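Local coordinates for protein glucanase (Clostridium thermocellum, PDB 5GXX) that probably hydrolyses internal beta-1,4-glucosidic links of cellulose as a family 9 endoglucanase of the cellulosome, at residues 199-204 and 222-227. The protein carries 1 engineered substitution. Residues are numbered along the deposited sequence; the frame is centred on the assembly and turned at random.
Engineered in segment 222-227: Thr225 (natural residue Ile). With CA (calcium ion), chain C.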
loop_
_atom_site.group_PDB
_atom_site.type_symbol
_atom_site.label_atom_id
_atom_site.label_comp_id
_atom_site.label_asym_id
_atom_site.label_seq_id
_atom_site.Cartn_x
_atom_site.Cartn_y
_atom_site.Cartn_z
ATOM N N ASP A 199 38.078 -29.626 24.082
ATOM C CA ASP A 199 37.223 -30.805 24.159
ATOM C C ASP A 199 36.982 -31.484 22.805
ATOM O O ASP A 199 36.967 -32.711 22.740
ATOM C CB ASP A 199 35.877 -30.455 24.818
ATOM C CG ASP A 199 35.201 -29.253 24.167
ATOM O OD1 ASP A 199 35.627 -28.108 24.437
ATOM O OD2 ASP A 199 34.240 -29.445 23.389
ATOM N N GLU A 200 36.815 -30.718 21.729
ATOM C CA GLU A 200 36.682 -31.322 20.402
ATOM C C GLU A 200 37.961 -32.051 19.989
ATOM O O GLU A 200 37.910 -33.111 19.363
ATOM C CB GLU A 200 36.332 -30.293 19.319
ATOM C CG GLU A 200 34.914 -29.730 19.350
ATOM C CD GLU A 200 34.696 -28.695 20.426
ATOM O OE1 GLU A 200 35.695 -28.276 21.059
ATOM O OE2 GLU A 200 33.528 -28.288 20.639
ATOM N N LEU A 201 39.113 -31.472 20.309
ATOM C CA LEU A 201 40.357 -32.172 19.965
ATOM C C LEU A 201 40.489 -33.482 20.729
ATOM O O LEU A 201 40.932 -34.477 20.160
ATOM C CB LEU A 201 41.606 -31.299 20.157
ATOM C CG LEU A 201 41.681 -30.041 19.297
ATOM C CD1 LEU A 201 42.959 -29.277 19.709
ATOM C CD2 LEU A 201 41.710 -30.395 17.809
ATOM N N LEU A 202 40.131 -33.463 22.011
ATOM C CA LEU A 202 40.044 -34.686 22.808
ATOM C C LEU A 202 39.128 -35.742 22.196
ATOM O O LEU A 202 39.510 -36.905 22.057
ATOM C CB LEU A 202 39.520 -34.362 24.216
ATOM C CG LEU A 202 39.290 -35.559 25.147
ATOM C CD1 LEU A 202 40.568 -36.361 25.374
ATOM C CD2 LEU A 202 38.725 -35.037 26.462
ATOM N N TRP A 203 37.906 -35.333 21.877
ATOM C CA TRP A 203 36.873 -36.200 21.313
ATOM C C TRP A 203 37.336 -36.779 19.986
ATOM O O TRP A 203 37.265 -37.987 19.773
ATOM C CB TRP A 203 35.606 -35.353 21.162
ATOM C CG TRP A 203 34.348 -35.888 20.541
ATOM C CD1 TRP A 203 33.739 -35.373 19.445
ATOM C CD2 TRP A 203 33.477 -36.927 21.030
ATOM N NE1 TRP A 203 32.556 -36.030 19.183
ATOM C CE2 TRP A 203 32.368 -36.984 20.149
ATOM C CE3 TRP A 203 33.516 -37.798 22.123
ATOM C CZ2 TRP A 203 31.322 -37.897 20.315
ATOM C CZ3 TRP A 203 32.480 -38.709 22.271
ATOM C CH2 TRP A 203 31.399 -38.744 21.383
ATOM N N ALA A 204 37.870 -35.932 19.113
ATOM C CA ALA A 204 38.299 -36.411 17.809
ATOM C C ALA A 204 39.507 -37.350 17.898
ATOM O O ALA A 204 39.503 -38.414 17.268
ATOM C CB ALA A 204 38.596 -35.227 16.901
ATOM N N GLU A 222 45.402 -37.695 25.658
ATOM C CA GLU A 222 45.799 -37.527 27.055
ATOM C C GLU A 222 46.465 -36.180 27.327
ATOM O O GLU A 222 46.308 -35.625 28.414
ATOM C CB GLU A 222 46.611 -38.728 27.547
ATOM C CG GLU A 222 45.816 -40.022 27.443
ATOM C CD GLU A 222 46.328 -41.147 28.314
ATOM O OE1 GLU A 222 47.295 -41.831 27.894
ATOM O OE2 GLU A 222 45.747 -41.365 29.403
ATOM N N SER A 223 47.114 -35.617 26.310
ATOM C CA SER A 223 47.732 -34.296 26.392
ATOM C C SER A 223 46.729 -33.142 26.477
ATOM O O SER A 223 47.070 -32.038 26.907
ATOM C CB SER A 223 48.675 -34.085 25.202
ATOM O OG SER A 223 48.016 -33.538 24.071
ATOM N N TYR A 224 45.491 -33.378 26.053
ATOM C CA TYR A 224 44.489 -32.316 26.052
ATOM C C TYR A 224 43.774 -32.166 27.387
ATOM O O TYR A 224 43.206 -31.104 27.649
ATOM C CB TYR A 224 43.436 -32.532 24.961
ATOM C CG TYR A 224 43.971 -32.578 23.548
ATOM C CD1 TYR A 224 44.726 -31.534 23.023
ATOM C CD2 TYR A 224 43.684 -33.661 22.723
ATOM C CE1 TYR A 224 45.211 -31.585 21.719
ATOM C CE2 TYR A 224 44.160 -33.715 21.417
ATOM C CZ TYR A 224 44.927 -32.678 20.925
ATOM O OH TYR A 224 45.383 -32.744 19.617
ATOM N N THR A 225 43.800 -33.202 28.223
ATOM C CA THR A 225 42.993 -33.166 29.446
ATOM C C THR A 225 43.306 -32.008 30.397
ATOM O O THR A 225 42.383 -31.408 30.935
ATOM C CB THR A 225 42.918 -34.521 30.197
ATOM O OG1 THR A 225 44.230 -34.963 30.564
ATOM C CG2 THR A 225 42.264 -35.576 29.323
ATOM N N PRO A 226 44.591 -31.635 30.570
ATOM C CA PRO A 226 44.899 -30.482 31.421
ATOM C C PRO A 226 44.443 -29.130 30.876
ATOM O O PRO A 226 44.403 -28.157 31.628
ATOM C CB PRO A 226 46.430 -30.516 31.510
ATOM C CG PRO A 226 46.761 -31.944 31.268
ATOM C CD PRO A 226 45.830 -32.328 30.174
ATOM N N LYS A 227 44.091 -29.077 29.594
ATOM C CA LYS A 227 43.579 -27.873 28.934
ATOM C C LYS A 227 42.054 -27.720 29.018
ATOM O O LYS A 227 41.483 -26.673 28.680
ATOM C CB LYS A 227 44.016 -27.865 27.464
ATOM C CG LYS A 227 45.527 -28.059 27.264
ATOM C CD LYS A 227 46.339 -26.913 27.868
ATOM C CE LYS A 227 46.092 -25.579 27.168
ATOM N NZ LYS A 227 46.968 -24.506 27.725
HETATM CA CA CA C . 33.950 -27.246 22.675
HETATM O O HOH W 1 32.937 -25.424 21.787
#
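Tyr224 OH is held by a hydrogen bond to Asp176 on helix 162-178, and this fixes the outer end of a ring that lies against Leu201. CB of Leu201 sits over one ring face, 3.8 Å from the centroid of the Tyr224 ring and 15° off the ring normal, a CH-pi contact. Leu201 CD1 reaches the same ring at Tyr224 CE1, 3.8 Å away. The two side chains cross at about a right angle. CG of Tyr224 stands anti to its carbonyl carbon (chi1 -60°), which carries the ring across to helix 198-212. There Tyr224 CE2 also comes within 3.5 Å of the backbone O of Leu201. Ser223 OG lies over the opposite ring face, toward the rim.

The contact joins two consecutive antiparallel helices, 198-212 and 215-224, in the catalytic domain of a family 9 glycoside hydrolase, whose fold is an (alpha/alpha)6 barrel. Leu202 adds looser apolar packing. Its CB is 4.4 Å from Tyr224 CB, and its CD1 is 4.4 Å from CG2 of Thr225, an engineered residue.

Asp199 and Glu200, early in helix 198-212, take no part in this packing and each bind calcium through both carboxylate oxygens. Both grips are uneven: Asp199 OD2 and Glu200 OE2 lie 2.3 Å from the calcium, Asp199 OD1 and Glu200 OE1 2.6 Å. A water, Ser195 OG and the backbone O of Gly196 and Asp246 complete the site.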